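Local coordinates for protein tyrosine--tRNA ligase (Aeropyrum pernix, PDB 2CYA) that probably catalyses the two-step charging of tRNA(Tyr), first activating tyrosine with ATP and then transferring it to the acceptor end of the tRNA, at residues K162-Y165 against P166-V170; W127-V130 against I131-A134; E336-R339 against P340-A344; R100-A104 against A105-V109; V304-S308 against Y309-E313. All blocks are in the same frame, centred on the assembly; numbering follows the deposited sequence.

Interaction 1. Residues K162-Y165 against P166-V170; sequences KLIY and PLMQV
The Tyr165 ring receives the Gln169 amide at its edge: OE1 of Gln169 lies near the ring plane, 3.4 Å from Tyr165 CE2, and the two flat groups are turned 68° apart. Pro166 N also sits at the ring's edge, 3.5 Å from Tyr165 CD2, while His77 meets the ring edge-to-face. Ring and amide can meet one turn apart because Tyr165 and Gln169 both carry CG anti to the backbone N (chi1 -173° in each) and run out on the same flank of the helix. Both are probably part of the L-tyrosine site. Their polar ends are held from outside, Tyr165 OH by Glu43 and Gln169 NE2 by Gln187. Replacing Tyr165 with an alanine would probably leave Glu43 without this hydroxyl and strip the Gln169 amide oxygen of the ring edge beside it.

Both residues lie on helix 161-175, kinked at Pro166. With no N-H on Pro166, Lys162 O meets ring carbon CD at 3.1 Å instead of a donor. The i to i+4 pattern is back from Met168 on: Met168 N bonds to Ile164 O at 2.8 Å, and Gln169 N to Tyr165 O at 2.8 Å. On another flank Ile164 CG2 packs against Met168 SD at 3.7 Å, the two side chains crossing obliquely. Leu163 and Met168 face the second subunit, packing on its Leu163 and Ile131 respectively.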
loop_
_atom_site.group_PDB
_atom_site.type_symbol
_atom_site.label_atom_id
_atom_site.label_comp_id
_atom_site.label_asym_id
_atom_site.label_seq_id
_atom_site.Cartn_x
_atom_site.Cartn_y
_atom_site.Cartn_z
ATOM N N LYS A 162 -7.010 4.817 -3.929
ATOM C CA LYS A 162 -8.284 4.841 -3.213
ATOM C C LYS A 162 -8.515 3.558 -2.442
ATOM O O LYS A 162 -9.284 3.539 -1.483
ATOM C CB LYS A 162 -9.463 5.057 -4.173
ATOM C CG LYS A 162 -9.392 6.326 -5.002
ATOM C CD LYS A 162 -9.487 7.570 -4.145
ATOM C CE LYS A 162 -9.568 8.823 -5.007
ATOM N NZ LYS A 162 -9.861 10.020 -4.180
ATOM N N LEU A 163 -7.877 2.474 -2.872
ATOM C CA LEU A 163 -8.016 1.204 -2.173
ATOM C C LEU A 163 -7.027 1.161 -1.016
ATOM O O LEU A 163 -7.266 0.510 -0.005
ATOM C CB LEU A 163 -7.758 0.021 -3.110
ATOM C CG LEU A 163 -8.993 -0.597 -3.784
ATOM C CD1 LEU A 163 -9.690 0.434 -4.675
ATOM C CD2 LEU A 163 -8.557 -1.807 -4.594
ATOM N N ILE A 164 -5.912 1.860 -1.162
ATOM C CA ILE A 164 -4.914 1.887 -0.101
ATOM C C ILE A 164 -5.394 2.719 1.100
ATOM O O ILE A 164 -5.091 2.389 2.245
ATOM C CB ILE A 164 -3.575 2.451 -0.635
ATOM C CG1 ILE A 164 -2.958 1.452 -1.620
ATOM C CG2 ILE A 164 -2.593 2.670 0.486
ATOM C CD1 ILE A 164 -1.591 1.891 -2.151
ATOM N N TYR A 165 -6.160 3.772 0.817
ATOM C CA TYR A 165 -6.678 4.691 1.839
ATOM C C TYR A 165 -7.250 3.920 3.032
ATOM O O TYR A 165 -6.722 3.994 4.128
ATOM C CB TYR A 165 -7.737 5.616 1.200
ATOM C CG TYR A 165 -8.247 6.736 2.073
ATOM C CD1 TYR A 165 -7.873 8.049 1.836
ATOM C CD2 TYR A 165 -9.128 6.480 3.134
ATOM C CE1 TYR A 165 -8.366 9.097 2.629
ATOM C CE2 TYR A 165 -9.620 7.510 3.933
ATOM C CZ TYR A 165 -9.237 8.816 3.675
ATOM O OH TYR A 165 -9.714 9.839 4.471
ATOM N N PRO A 166 -8.316 3.133 2.816
ATOM C CA PRO A 166 -8.973 2.330 3.867
ATOM C C PRO A 166 -8.001 1.379 4.570
ATOM O O PRO A 166 -8.080 1.160 5.787
ATOM C CB PRO A 166 -10.033 1.544 3.097
ATOM C CG PRO A 166 -10.267 2.354 1.865
ATOM C CD PRO A 166 -8.930 2.890 1.497
ATOM N N LEU A 167 -7.113 0.780 3.788
ATOM C CA LEU A 167 -6.126 -0.150 4.316
ATOM C C LEU A 167 -5.282 0.608 5.347
ATOM O O LEU A 167 -5.008 0.105 6.433
ATOM C CB LEU A 167 -5.243 -0.677 3.173
ATOM C CG LEU A 167 -5.506 -2.054 2.527
ATOM C CD1 LEU A 167 -6.936 -2.487 2.708
ATOM C CD2 LEU A 167 -5.106 -2.009 1.029
ATOM N N MET A 168 -4.894 1.826 4.999
ATOM C CA MET A 168 -4.103 2.662 5.901
ATOM C C MET A 168 -4.931 3.117 7.101
ATOM O O MET A 168 -4.414 3.208 8.212
ATOM C CB MET A 168 -3.570 3.894 5.159
ATOM C CG MET A 168 -2.370 3.574 4.246
ATOM S SD MET A 168 -1.870 5.012 3.298
ATOM C CE MET A 168 -1.278 6.105 4.667
ATOM N N GLN A 169 -6.210 3.413 6.866
ATOM C CA GLN A 169 -7.089 3.861 7.941
ATOM C C GLN A 169 -7.171 2.769 9.002
ATOM O O GLN A 169 -6.926 3.024 10.185
ATOM C CB GLN A 169 -8.478 4.206 7.387
ATOM C CG GLN A 169 -9.395 4.852 8.430
ATOM C CD GLN A 169 -10.451 5.765 7.809
ATOM O OE1 GLN A 169 -10.678 5.745 6.592
ATOM N NE2 GLN A 169 -11.100 6.574 8.649
ATOM N N VAL A 170 -7.473 1.547 8.577
ATOM C CA VAL A 170 -7.555 0.414 9.497
ATOM C C VAL A 170 -6.191 0.181 10.178
ATOM O O VAL A 170 -6.118 -0.097 11.381
ATOM C CB VAL A 170 -7.969 -0.874 8.742
ATOM C CG1 VAL A 170 -7.895 -2.073 9.661
ATOM C CG2 VAL A 170 -9.381 -0.718 8.183
#

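Interaction 2. Residues W127-V130 against I131-A134; sequences WGLV and IRVA
Four backbone hydrogen bonds tie Trp127, Gly128, Leu129 and Val130 to Ile131, Arg132, Val133 and Ala134, successive i to i+4 bonds of helix 124-135. Ile131 N reaches Trp127 O at 3.0 Å and Val133 N reaches Leu129 O at 2.8 Å; Arg132 N to Gly128 O and Ala134 N to Val130 O are both 3.0 Å.

The polar side chain lies over an apolar one. Leu129 CD2 sits above one face of the Arg132 guanidinium, nearest to NH1 at 3.8 Å and offset toward the rim of the group. Arg132 gets there by starting with CG beside the backbone N (chi1 -73°) and bending at CG-CD (chi3 42°), which folds the flat group back over the leucine. Its CG meanwhile passes 3.4 Å from Gly128 O.

The remaining contacts are methyl and methylene groups lying against carbonyls of the turn before. Val133 CG2 comes to 3.2 Å from Leu129 O, and Ile131 CG1 to 3.5 Å from Trp127 O.

Beyond the turn, the Trp127 ring stacks on Trp127 of the second subunit, and Val130 and Val133 pack on Ser171 of helix 161-175. Chemically, the helix spends its backbone polarity internally and presents mostly hydrocarbon to both neighbours, while the leucine meets the guanidinium over its face, leaving the in-plane N-H directions of Arg132 clear of that methyl.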
loop_
_atom_site.group_PDB
_atom_site.type_symbol
_atom_site.label_atom_id
_atom_site.label_comp_id
_atom_site.label_asym_id
_atom_site.label_seq_id
_atom_site.Cartn_x
_atom_site.Cartn_y
_atom_site.Cartn_z
ATOM N N TRP A 127 3.768 -0.274 7.758
ATOM C CA TRP A 127 3.500 -0.786 6.409
ATOM C C TRP A 127 3.359 -2.288 6.481
ATOM O O TRP A 127 2.600 -2.884 5.733
ATOM C CB TRP A 127 4.605 -0.340 5.429
ATOM C CG TRP A 127 4.591 1.162 5.287
ATOM C CD1 TRP A 127 5.466 2.055 5.862
ATOM C CD2 TRP A 127 3.560 1.949 4.679
ATOM N NE1 TRP A 127 5.030 3.345 5.657
ATOM C CE2 TRP A 127 3.862 3.307 4.934
ATOM C CE3 TRP A 127 2.402 1.637 3.945
ATOM C CZ2 TRP A 127 3.046 4.359 4.482
ATOM C CZ3 TRP A 127 1.591 2.683 3.496
ATOM C CH2 TRP A 127 1.920 4.028 3.769
ATOM N N GLY A 128 4.064 -2.903 7.422
ATOM C CA GLY A 128 3.923 -4.338 7.595
ATOM C C GLY A 128 2.461 -4.670 7.895
ATOM O O GLY A 128 1.931 -5.692 7.407
ATOM N N LEU A 129 1.801 -3.807 8.683
ATOM C CA LEU A 129 0.378 -3.987 9.045
ATOM C C LEU A 129 -0.508 -3.677 7.856
ATOM O O LEU A 129 -1.528 -4.331 7.638
ATOM C CB LEU A 129 -0.046 -3.052 10.202
ATOM C CG LEU A 129 -0.058 -3.537 11.654
ATOM C CD1 LEU A 129 -0.387 -2.363 12.591
ATOM C CD2 LEU A 129 -1.101 -4.638 11.819
ATOM N N VAL A 130 -0.163 -2.648 7.099
ATOM C CA VAL A 130 -0.970 -2.345 5.930
ATOM C C VAL A 130 -1.019 -3.584 5.023
ATOM O O VAL A 130 -2.052 -3.890 4.418
ATOM C CB VAL A 130 -0.398 -1.147 5.162
ATOM C CG1 VAL A 130 -1.038 -1.056 3.799
ATOM C CG2 VAL A 130 -0.666 0.137 5.958
ATOM N N ILE A 131 0.089 -4.311 4.943
ATOM C CA ILE A 131 0.114 -5.511 4.111
ATOM C C ILE A 131 -0.672 -6.670 4.729
ATOM O O ILE A 131 -1.445 -7.348 4.046
ATOM C CB ILE A 131 1.555 -5.963 3.835
ATOM C CG1 ILE A 131 2.239 -4.925 2.938
ATOM C CG2 ILE A 131 1.551 -7.322 3.148
ATOM C CD1 ILE A 131 3.656 -5.267 2.612
ATOM N N ARG A 132 -0.483 -6.906 6.017
ATOM C CA ARG A 132 -1.221 -7.979 6.660
ATOM C C ARG A 132 -2.726 -7.709 6.577
ATOM O O ARG A 132 -3.533 -8.632 6.373
ATOM C CB ARG A 132 -0.734 -8.132 8.093
ATOM C CG ARG A 132 0.654 -8.773 8.137
ATOM C CD ARG A 132 1.320 -8.568 9.460
ATOM N NE ARG A 132 0.369 -8.771 10.538
ATOM C CZ ARG A 132 0.491 -8.219 11.739
ATOM N NH1 ARG A 132 1.538 -7.433 12.002
ATOM N NH2 ARG A 132 -0.442 -8.432 12.664
ATOM N N VAL A 133 -3.117 -6.443 6.698
ATOM C CA VAL A 133 -4.527 -6.114 6.598
ATOM C C VAL A 133 -5.015 -6.376 5.183
ATOM O O VAL A 133 -6.096 -6.912 4.995
ATOM C CB VAL A 133 -4.813 -4.634 6.949
ATOM C CG1 VAL A 133 -6.242 -4.304 6.588
ATOM C CG2 VAL A 133 -4.580 -4.386 8.448
ATOM N N ALA A 134 -4.224 -5.995 4.184
ATOM C CA ALA A 134 -4.620 -6.204 2.799
ATOM C C ALA A 134 -4.751 -7.691 2.443
ATOM O O ALA A 134 -5.500 -8.049 1.534
ATOM C CB ALA A 134 -3.624 -5.535 1.861
#

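Interaction 3. Residues E336-R339 against P340-A344; sequences EVVR and PIRGA
Pro340 falls in the last third of helix 323-346 and kinks it: its N has no hydrogen for Glu336 O, which instead faces Pro340 CD at 3.0 Å. Regular bonding returns at Arg342. Arg342 N donates to Val338 O at 2.8 Å in a nearly straight bond (176° at the hydrogen), and Gly343 N to Arg339 O at 3.0 Å.

Among the side chains, the Arg342 guanidinium folds back over the turn before it. With CG anti to the backbone N (chi1 -176°) and a bend at chi3, the chain brings one face of the group over Arg339 CA and Val338 CG1; NH2 is 3.7 Å from that Arg339 CA. The same NH2 sits at the edge of the Arg339 guanidinium, with the two planes 42° apart. On the flank toward the protein core, Ile341 CD1 lies 3.5 Å from Val337 O, and Ile341 packs on Val101 and Leu53.

The closeness of the two arginines is probably eased by Asp254, which forms salt bridges to both, OD1 with Arg339 NH2 and OD2 with Arg342 NH2. Arg342 NH1 also donates to the backbone O of Asp252. These partners probably fix how the two groups are turned. On its other branch, Arg339 NH1 pairs with Glu336 OE2 at 3.2 Å. Between the arginines one water accepts from Arg339 NE at 3.2 Å and, weakly, from Arg342 NH2.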
loop_
_atom_site.group_PDB
_atom_site.type_symbol
_atom_site.label_atom_id
_atom_site.label_comp_id
_atom_site.label_asym_id
_atom_site.label_seq_id
_atom_site.Cartn_x
_atom_site.Cartn_y
_atom_site.Cartn_z
ATOM N N GLU A 336 -20.932 34.020 19.202
ATOM C CA GLU A 336 -20.241 33.965 20.486
ATOM C C GLU A 336 -19.313 32.758 20.561
ATOM O O GLU A 336 -18.222 32.835 21.139
ATOM C CB GLU A 336 -21.232 33.905 21.655
ATOM C CG GLU A 336 -22.130 35.130 21.800
ATOM C CD GLU A 336 -21.361 36.445 21.749
ATOM O OE1 GLU A 336 -20.275 36.536 22.372
ATOM O OE2 GLU A 336 -21.853 37.392 21.090
ATOM N N VAL A 337 -19.739 31.640 19.986
ATOM C CA VAL A 337 -18.905 30.450 20.002
ATOM C C VAL A 337 -17.662 30.660 19.148
ATOM O O VAL A 337 -16.557 30.272 19.530
ATOM C CB VAL A 337 -19.662 29.208 19.462
ATOM C CG1 VAL A 337 -18.687 28.041 19.309
ATOM C CG2 VAL A 337 -20.813 28.807 20.441
ATOM N N VAL A 338 -17.846 31.287 17.989
ATOM C CA VAL A 338 -16.744 31.507 17.071
ATOM C C VAL A 338 -15.770 32.630 17.443
ATOM O O VAL A 338 -14.564 32.506 17.228
ATOM C CB VAL A 338 -17.290 31.748 15.644
ATOM C CG1 VAL A 338 -16.196 32.260 14.744
ATOM C CG2 VAL A 338 -17.862 30.442 15.089
ATOM N N ARG A 339 -16.290 33.710 18.013
ATOM C CA ARG A 339 -15.469 34.857 18.382
ATOM C C ARG A 339 -14.122 34.505 19.012
ATOM O O ARG A 339 -13.077 34.884 18.484
ATOM C CB ARG A 339 -16.266 35.794 19.299
ATOM C CG ARG A 339 -15.547 37.081 19.673
ATOM C CD ARG A 339 -16.549 38.135 20.180
ATOM N NE ARG A 339 -17.406 38.652 19.104
ATOM C CZ ARG A 339 -18.657 39.070 19.284
ATOM N NH1 ARG A 339 -19.205 39.034 20.496
ATOM N NH2 ARG A 339 -19.369 39.519 18.254
ATOM N N PRO A 340 -14.120 33.773 20.138
ATOM C CA PRO A 340 -12.830 33.433 20.745
ATOM C C PRO A 340 -11.938 32.505 19.908
ATOM O O PRO A 340 -10.712 32.614 19.964
ATOM C CB PRO A 340 -13.226 32.824 22.098
ATOM C CG PRO A 340 -14.584 32.263 21.833
ATOM C CD PRO A 340 -15.234 33.338 20.994
ATOM N N ILE A 341 -12.539 31.587 19.150
ATOM C CA ILE A 341 -11.756 30.688 18.303
ATOM C C ILE A 341 -11.088 31.500 17.196
ATOM O O ILE A 341 -9.893 31.334 16.903
ATOM C CB ILE A 341 -12.649 29.620 17.673
ATOM C CG1 ILE A 341 -13.257 28.774 18.797
ATOM C CG2 ILE A 341 -11.837 28.760 16.682
ATOM C CD1 ILE A 341 -14.314 27.814 18.358
ATOM N N ARG A 342 -11.877 32.378 16.581
ATOM C CA ARG A 342 -11.389 33.245 15.525
ATOM C C ARG A 342 -10.231 34.095 16.053
ATOM O O ARG A 342 -9.219 34.286 15.369
ATOM C CB ARG A 342 -12.525 34.148 15.050
ATOM C CG ARG A 342 -12.177 35.043 13.867
ATOM C CD ARG A 342 -13.426 35.768 13.404
ATOM N NE ARG A 342 -14.010 36.511 14.510
ATOM C CZ ARG A 342 -15.302 36.779 14.655
ATOM N NH1 ARG A 342 -16.200 36.369 13.757
ATOM N NH2 ARG A 342 -15.692 37.448 15.721
ATOM N N GLY A 343 -10.378 34.591 17.279
ATOM C CA GLY A 343 -9.336 35.406 17.880
ATOM C C GLY A 343 -8.015 34.678 18.080
ATOM O O GLY A 343 -6.951 35.213 17.753
ATOM N N ALA A 344 -8.075 33.461 18.614
ATOM C CA ALA A 344 -6.870 32.666 18.844
ATOM C C ALA A 344 -6.136 32.371 17.544
ATOM O O ALA A 344 -4.916 32.253 17.524
ATOM C CB ALA A 344 -7.230 31.355 19.539
HETATM O O HOH W 1 -15.155 39.656 17.094
#

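Interaction 4. Residues R100-A104 against A105-V109; sequences RVMEA and AGVPV
Val107 N donates to Met102 O at 2.9 Å, and Gly106 N to Glu103 O at the same 2.9 Å: the nested pair of a Schellman motif, closing the C-terminus of helix 88-104. Gly106 makes the turn at a positive phi of 105°, where a beta carbon would collide with the Ala105 carbonyl O. Its N-H approaches Glu103 O from above the carbonyl plane, whereas Val107 N comes nearer to the plane of Met102 O. Ala105 N adds weak bonds back to Val101 O and Met102 O. One water then joins the helix end to the departing chain, donating to Glu103 O at 2.7 Å and to Val107 O at 2.8 Å; Glu103 O is thus gripped twice.

Just beyond, Pro108 centres an inverse gamma turn that brings Val109 back against the helix. The two methyls of Val109 divide between Met102 and Glu103: CG1 lies 4.0 Å from Met102 CB, and CG2 is 3.9 Å from Glu103 CB. That fork follows from chi1 of -64°, which sets CG2 between the backbone N and the carbonyl carbon. Val107 CG1 meets Met102 CE at 4.0 Å.

This capped end is held on several sides: Val101 and Met102 pack on Met56 of helix 51-64, Ala105 on Ile341 of helix 323-346, and Met102 and Val109 both on Phe114 of strand 113-116, which the chain enters next.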
loop_
_atom_site.group_PDB
_atom_site.type_symbol
_atom_site.label_atom_id
_atom_site.label_comp_id
_atom_site.label_asym_id
_atom_site.label_seq_id
_atom_site.Cartn_x
_atom_site.Cartn_y
_atom_site.Cartn_z
ATOM N N ARG A 100 -4.916 24.698 17.348
ATOM C CA ARG A 100 -5.218 25.967 17.994
ATOM C C ARG A 100 -6.711 26.117 18.197
ATOM O O ARG A 100 -7.156 26.629 19.220
ATOM C CB ARG A 100 -4.688 27.136 17.157
ATOM C CG ARG A 100 -4.973 28.519 17.740
ATOM C CD ARG A 100 -4.449 28.659 19.155
ATOM N NE ARG A 100 -3.028 28.341 19.235
ATOM C CZ ARG A 100 -2.069 29.077 18.690
ATOM N NH1 ARG A 100 -2.383 30.185 18.028
ATOM N NH2 ARG A 100 -0.800 28.692 18.785
ATOM N N VAL A 101 -7.480 25.678 17.210
ATOM C CA VAL A 101 -8.928 25.759 17.291
ATOM C C VAL A 101 -9.427 24.867 18.422
ATOM O O VAL A 101 -10.298 25.270 19.196
ATOM C CB VAL A 101 -9.590 25.295 15.980
ATOM C CG1 VAL A 101 -11.097 25.085 16.207
ATOM C CG2 VAL A 101 -9.349 26.334 14.859
ATOM N N MET A 102 -8.883 23.654 18.519
ATOM C CA MET A 102 -9.317 22.735 19.561
ATOM C C MET A 102 -9.085 23.302 20.957
ATOM O O MET A 102 -9.943 23.186 21.823
ATOM C CB MET A 102 -8.620 21.374 19.423
ATOM C CG MET A 102 -9.138 20.562 18.246
ATOM S SD MET A 102 -8.230 19.031 18.002
ATOM C CE MET A 102 -8.852 17.998 19.401
ATOM N N GLU A 103 -7.923 23.908 21.161
ATOM C CA GLU A 103 -7.573 24.501 22.440
ATOM C C GLU A 103 -8.532 25.643 22.758
ATOM O O GLU A 103 -9.160 25.670 23.820
ATOM C CB GLU A 103 -6.132 25.024 22.383
ATOM C CG GLU A 103 -5.755 25.983 23.512
ATOM C CD GLU A 103 -4.260 26.311 23.531
ATOM O OE1 GLU A 103 -3.544 25.748 24.374
ATOM O OE2 GLU A 103 -3.800 27.118 22.697
ATOM N N ALA A 104 -8.646 26.577 21.816
ATOM C CA ALA A 104 -9.526 27.725 21.976
ATOM C C ALA A 104 -10.981 27.295 22.118
ATOM O O ALA A 104 -11.797 28.046 22.644
ATOM C CB ALA A 104 -9.378 28.654 20.785
ATOM N N ALA A 105 -11.317 26.096 21.654
ATOM C CA ALA A 105 -12.702 25.634 21.759
ATOM C C ALA A 105 -12.948 25.005 23.125
ATOM O O ALA A 105 -14.075 24.667 23.471
ATOM C CB ALA A 105 -13.027 24.624 20.648
ATOM N N GLY A 106 -11.893 24.843 23.908
ATOM C CA GLY A 106 -12.087 24.279 25.229
ATOM C C GLY A 106 -11.642 22.847 25.379
ATOM O O GLY A 106 -11.822 22.262 26.449
ATOM N N VAL A 107 -11.075 22.257 24.330
ATOM C CA VAL A 107 -10.606 20.879 24.449
ATOM C C VAL A 107 -9.303 20.909 25.265
ATOM O O VAL A 107 -8.461 21.783 25.069
ATOM C CB VAL A 107 -10.308 20.245 23.060
ATOM C CG1 VAL A 107 -9.837 18.809 23.235
ATOM C CG2 VAL A 107 -11.543 20.291 22.177
ATOM N N PRO A 108 -9.132 19.969 26.207
ATOM C CA PRO A 108 -7.905 19.933 27.017
ATOM C C PRO A 108 -6.768 19.313 26.195
ATOM O O PRO A 108 -6.405 18.157 26.419
ATOM C CB PRO A 108 -8.302 19.054 28.203
ATOM C CG PRO A 108 -9.300 18.106 27.602
ATOM C CD PRO A 108 -10.123 18.985 26.690
ATOM N N VAL A 109 -6.219 20.079 25.251
ATOM C CA VAL A 109 -5.166 19.570 24.377
ATOM C C VAL A 109 -3.900 19.073 25.074
ATOM O O VAL A 109 -3.149 18.276 24.510
ATOM C CB VAL A 109 -4.784 20.614 23.289
ATOM C CG1 VAL A 109 -5.991 20.869 22.375
ATOM C CG2 VAL A 109 -4.337 21.921 23.930
HETATM O O HOH W 2 -8.282 24.442 26.068
#

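Interaction 5. Residues V304-S308 against Y309-E313; sequences VEYTS and YEELE
Ser308, extended at phi -148° and psi 158°, turns the chain from strand 305-306 into helix 309-317 and brings Thr307 and Ser308 beside Glu311. Ser308 OG accepts from Glu311 N at 3.0 Å, with 158° at the hydrogen. The Glu311 side chain runs back the other way: with CG anti to the carbonyl carbon and the chain extended beyond it, OE2 takes a hydrogen bond from Thr307 OG1 at 2.7 Å, met on the syn side of the carboxylate, and a weak one from Ser308 OG at 3.2 Å. An alanine at Glu311 would probably keep the backbone capping bond but leave Thr307 OG1 without this acceptor and remove the weak bond from Ser308 OG.

Beneath this polar layer the Tyr306 ring lies against the first turn of the helix. Leu312 CB sits over its face, 4.2 Å from the centroid, in a CH-pi contact; Tyr306 OH continues to Asp315. Across that turn, Tyr309 OH donates to Glu313 OE2 at 2.9 Å. A serine N-cap accepting from the N-H three residues on is a common helix start, here joining the second strand of a small antiparallel pair (292-293, 305-306) to helix 309-317.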
loop_
_atom_site.group_PDB
_atom_site.type_symbol
_atom_site.label_atom_id
_atom_site.label_comp_id
_atom_site.label_asym_id
_atom_site.label_seq_id
_atom_site.Cartn_x
_atom_site.Cartn_y
_atom_site.Cartn_z
ATOM N N VAL A 304 -39.084 33.620 23.896
ATOM C CA VAL A 304 -38.878 32.407 24.683
ATOM C C VAL A 304 -37.391 32.130 24.924
ATOM O O VAL A 304 -36.532 32.538 24.141
ATOM C CB VAL A 304 -39.515 31.180 23.987
ATOM C CG1 VAL A 304 -39.401 29.949 24.882
ATOM C CG2 VAL A 304 -40.972 31.463 23.671
ATOM N N GLU A 305 -37.101 31.430 26.016
ATOM C CA GLU A 305 -35.732 31.091 26.389
ATOM C C GLU A 305 -35.636 29.569 26.539
ATOM O O GLU A 305 -36.249 28.986 27.438
ATOM C CB GLU A 305 -35.386 31.776 27.713
ATOM C CG GLU A 305 -33.923 31.708 28.102
ATOM C CD GLU A 305 -33.676 32.122 29.544
ATOM O OE1 GLU A 305 -32.494 32.157 29.961
ATOM O OE2 GLU A 305 -34.664 32.406 30.261
ATOM N N TYR A 306 -34.870 28.926 25.662
ATOM C CA TYR A 306 -34.740 27.475 25.707
ATOM C C TYR A 306 -33.561 26.951 26.501
ATOM O O TYR A 306 -32.416 27.339 26.276
ATOM C CB TYR A 306 -34.698 26.911 24.298
ATOM C CG TYR A 306 -35.929 27.252 23.510
ATOM C CD1 TYR A 306 -36.024 28.458 22.820
ATOM C CD2 TYR A 306 -37.004 26.369 23.456
ATOM C CE1 TYR A 306 -37.161 28.776 22.088
ATOM C CE2 TYR A 306 -38.146 26.677 22.730
ATOM C CZ TYR A 306 -38.216 27.880 22.046
ATOM O OH TYR A 306 -39.336 28.179 21.306
ATOM N N THR A 307 -33.860 26.046 27.425
ATOM C CA THR A 307 -32.845 25.466 28.283
ATOM C C THR A 307 -32.435 24.077 27.821
ATOM O O THR A 307 -31.543 23.465 28.399
ATOM C CB THR A 307 -33.340 25.399 29.746
ATOM O OG1 THR A 307 -34.509 24.571 29.825
ATOM C CG2 THR A 307 -33.685 26.783 30.244
ATOM N N SER A 308 -33.094 23.579 26.783
ATOM C CA SER A 308 -32.774 22.264 26.243
ATOM C C SER A 308 -33.039 22.309 24.751
ATOM O O SER A 308 -33.800 23.154 24.281
ATOM C CB SER A 308 -33.650 21.176 26.874
ATOM O OG SER A 308 -34.868 21.006 26.157
ATOM N N TYR A 309 -32.413 21.407 24.006
ATOM C CA TYR A 309 -32.613 21.378 22.572
ATOM C C TYR A 309 -33.975 20.805 22.243
ATOM O O TYR A 309 -34.662 21.302 21.350
ATOM C CB TYR A 309 -31.564 20.528 21.869
ATOM C CG TYR A 309 -31.922 20.294 20.421
ATOM C CD1 TYR A 309 -31.774 21.305 19.479
ATOM C CD2 TYR A 309 -32.504 19.096 20.009
ATOM C CE1 TYR A 309 -32.196 21.138 18.171
ATOM C CE2 TYR A 309 -32.942 18.919 18.695
ATOM C CZ TYR A 309 -32.783 19.949 17.786
ATOM O OH TYR A 309 -33.220 19.799 16.493
ATOM N N GLU A 310 -34.354 19.744 22.949
ATOM C CA GLU A 310 -35.635 19.095 22.703
ATOM C C GLU A 310 -36.783 20.090 22.843
ATOM O O GLU A 310 -37.746 20.041 22.079
ATOM C CB GLU A 310 -35.834 17.912 23.654
ATOM C CG GLU A 310 -36.954 16.972 23.217
ATOM C CD GLU A 310 -36.819 16.525 21.755
ATOM O OE1 GLU A 310 -35.776 15.922 21.407
ATOM O OE2 GLU A 310 -37.755 16.776 20.955
ATOM N N GLU A 311 -36.679 20.991 23.815
ATOM C CA GLU A 311 -37.712 22.003 24.006
ATOM C C GLU A 311 -37.831 22.788 22.707
ATOM O O GLU A 311 -38.910 22.887 22.122
ATOM C CB GLU A 311 -37.327 22.962 25.131
ATOM C CG GLU A 311 -37.499 22.414 26.531
ATOM C CD GLU A 311 -36.930 23.354 27.579
ATOM O OE1 GLU A 311 -37.282 24.558 27.557
ATOM O OE2 GLU A 311 -36.131 22.885 28.422
ATOM N N LEU A 312 -36.703 23.339 22.266
ATOM C CA LEU A 312 -36.638 24.118 21.040
ATOM C C LEU A 312 -37.247 23.365 19.864
ATOM O O LEU A 312 -38.004 23.942 19.085
ATOM C CB LEU A 312 -35.177 24.476 20.728
ATOM C CG LEU A 312 -34.839 25.292 19.472
ATOM C CD1 LEU A 312 -33.365 25.654 19.486
ATOM C CD2 LEU A 312 -35.164 24.504 18.219
ATOM N N GLU A 313 -36.917 22.081 19.729
ATOM C CA GLU A 313 -37.434 21.291 18.614
ATOM C C GLU A 313 -38.947 21.122 18.644
ATOM O O GLU A 313 -39.598 21.152 17.599
ATOM C CB GLU A 313 -36.779 19.913 18.556
ATOM C CG GLU A 313 -36.463 19.526 17.133
ATOM C CD GLU A 313 -36.270 18.050 16.940
ATOM O OE1 GLU A 313 -37.278 17.315 16.984
ATOM O OE2 GLU A 313 -35.112 17.625 16.740
#

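How the interactions relate
Along the chain the order is interaction 4, 2, 1, 5, 3, and they gather into two pairs with one outlier. Interactions 1 and 2 have centres 10 Å apart on helices 161-175 and 124-135, which pack through Met168 on Trp127 and Leu167 on Ala134; both reach the second subunit, so a probable tyrosine-binding helix is backed by the dimer interface. Interactions 3 and 4, 11 Å between centres, meet where helix 323-346 lies on the end of helix 88-104, Ile341 on Val101. This pair joins the C-terminal helices to the class I catalytic fold. Interaction 5 stands apart, its centre 24 Å from that of interaction 3 and 49 Å from that of interaction 2.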